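Side-chain contact in computational Design of Enzyme (Synthetic construct, PDB 3TP4), which is a computational enzyme design on a glycosyl hydrolase family 26 barrel, probably intended to hold an activated serine in a catalytic triad: residues 395-400 with 456-461. Residues are numbered along the deposited sequence; the frame is centred on the assembly and turned at random.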
loop_
_atom_site.group_PDB
_atom_site.type_symbol
_atom_site.label_atom_id
_atom_site.label_comp_id
_atom_site.label_asym_id
_atom_site.label_seq_id
_atom_site.Cartn_x
_atom_site.Cartn_y
_atom_site.Cartn_z
ATOM N N VAL A 395 -5.171 22.870 6.388
ATOM C CA VAL A 395 -5.725 22.472 5.109
ATOM C C VAL A 395 -4.612 22.308 4.075
ATOM O O VAL A 395 -3.740 23.179 3.925
ATOM C CB VAL A 395 -6.738 23.513 4.586
ATOM C CG1 VAL A 395 -7.252 23.094 3.204
ATOM C CG2 VAL A 395 -7.909 23.685 5.585
ATOM N N ARG A 396 -4.653 21.184 3.372
ATOM C CA ARG A 396 -3.759 20.917 2.249
ATOM C C ARG A 396 -4.520 21.160 0.936
ATOM O O ARG A 396 -5.571 20.566 0.690
ATOM C CB ARG A 396 -3.246 19.474 2.323
ATOM C CG ARG A 396 -2.414 18.993 1.130
ATOM C CD ARG A 396 -1.273 19.924 0.812
ATOM N NE ARG A 396 -0.490 19.464 -0.335
ATOM C CZ ARG A 396 0.563 20.110 -0.830
ATOM N NH1 ARG A 396 0.968 21.260 -0.288
ATOM N NH2 ARG A 396 1.213 19.613 -1.870
ATOM N N VAL A 397 -3.998 22.050 0.106
ATOM C CA VAL A 397 -4.516 22.190 -1.248
ATOM C C VAL A 397 -3.386 21.833 -2.195
ATOM O O VAL A 397 -2.358 22.514 -2.224
ATOM C CB VAL A 397 -4.971 23.627 -1.545
ATOM C CG1 VAL A 397 -5.732 23.667 -2.865
ATOM C CG2 VAL A 397 -5.827 24.158 -0.408
ATOM N N GLY A 398 -3.571 20.769 -2.967
ATOM C CA GLY A 398 -2.536 20.313 -3.879
ATOM C C GLY A 398 -2.923 20.379 -5.349
ATOM O O GLY A 398 -4.104 20.394 -5.714
ATOM N N GLY A 399 -1.912 20.412 -6.204
ATOM C CA GLY A 399 -2.130 20.294 -7.631
ATOM C C GLY A 399 -2.608 21.558 -8.317
ATOM O O GLY A 399 -2.977 21.514 -9.481
ATOM N N THR A 400 -2.611 22.689 -7.619
ATOM C CA THR A 400 -2.948 23.960 -8.275
ATOM C C THR A 400 -2.339 25.096 -7.475
ATOM O O THR A 400 -1.966 24.894 -6.323
ATOM C CB THR A 400 -4.494 24.155 -8.382
ATOM O OG1 THR A 400 -4.793 25.423 -8.980
ATOM C CG2 THR A 400 -5.143 24.091 -6.994
ATOM N N GLY A 456 -10.022 26.890 -9.983
ATOM C CA GLY A 456 -11.370 27.237 -9.554
ATOM C C GLY A 456 -11.481 27.244 -8.041
ATOM O O GLY A 456 -10.481 27.357 -7.343
ATOM N N THR A 457 -12.701 27.139 -7.532
ATOM C CA THR A 457 -12.918 27.143 -6.096
ATOM C C THR A 457 -13.143 25.705 -5.663
ATOM O O THR A 457 -14.053 25.045 -6.162
ATOM C CB THR A 457 -14.147 28.011 -5.711
ATOM O OG1 THR A 457 -13.877 29.390 -5.991
ATOM C CG2 THR A 457 -14.466 27.864 -4.247
ATOM N N LEU A 458 -12.291 25.211 -4.762
ATOM C CA LEU A 458 -12.383 23.841 -4.293
ATOM C C LEU A 458 -12.845 23.851 -2.850
ATOM O O LEU A 458 -12.418 24.702 -2.069
ATOM C CB LEU A 458 -11.008 23.169 -4.369
ATOM C CG LEU A 458 -10.200 23.361 -5.658
ATOM C CD1 LEU A 458 -8.792 22.762 -5.486
ATOM C CD2 LEU A 458 -10.934 22.739 -6.859
ATOM N N ASP A 459 -13.712 22.915 -2.480
ATOM C CA ASP A 459 -14.088 22.812 -1.076
ATOM C C ASP A 459 -14.196 21.388 -0.568
ATOM O O ASP A 459 -14.195 20.437 -1.340
ATOM C CB ASP A 459 -15.347 23.616 -0.731
ATOM C CG ASP A 459 -16.551 23.244 -1.580
ATOM O OD1 ASP A 459 -16.648 22.089 -2.037
ATOM O OD2 ASP A 459 -17.412 24.128 -1.775
ATOM N N VAL A 460 -14.274 21.274 0.749
ATOM C CA VAL A 460 -14.327 19.992 1.419
ATOM C C VAL A 460 -14.881 20.270 2.806
ATOM O O VAL A 460 -14.646 21.349 3.362
ATOM C CB VAL A 460 -12.931 19.361 1.502
ATOM C CG1 VAL A 460 -11.964 20.267 2.297
ATOM C CG2 VAL A 460 -13.011 17.951 2.091
ATOM N N THR A 461 -15.636 19.313 3.344
ATOM C CA THR A 461 -16.227 19.427 4.675
ATOM C C THR A 461 -15.839 18.247 5.561
ATOM O O THR A 461 -15.996 17.088 5.172
ATOM C CB THR A 461 -17.765 19.511 4.603
ATOM O OG1 THR A 461 -18.138 20.673 3.865
ATOM C CG2 THR A 461 -18.362 19.601 6.000
#
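Leu458 has CG anti to its own carbonyl carbon (chi1 -46°) and CD1 anti to CA (chi2 173°), which carries that one methyl across to Val397 and Thr400. Val397 sets CG1 opposite its backbone N (chi1 -170°) and meets Leu458 aslant, CG1 lying 4.1 Å from Leu458 CD1. Thr400 instead comes tip to tip: its methyl CG2 ends 4.2 Å from Leu458 CD1. A single leucine methyl bridges the end of strand 391-398 and the loop that follows it. The two strands face each other across the interior of a beta-sandwich, consistent with the bacterial Ig family of this C-terminal region; Val397 and Leu458 have CA atoms 8.6 Å apart, and no hydrogen bond links the segments. Each strand is paired within its own layer, Leu458 by backbone bonds to Ala451 and Gly398 to Val374. Val375 touches both Val397 and Leu458, and Ala451 also packs on Val397, extending the apolar cluster. Val397 is buried, whereas Leu458 and Thr400 stay partly exposed at this end of the sandwich, where Pro373 packs on Leu458 and Ala454 and Ala455 on Thr400.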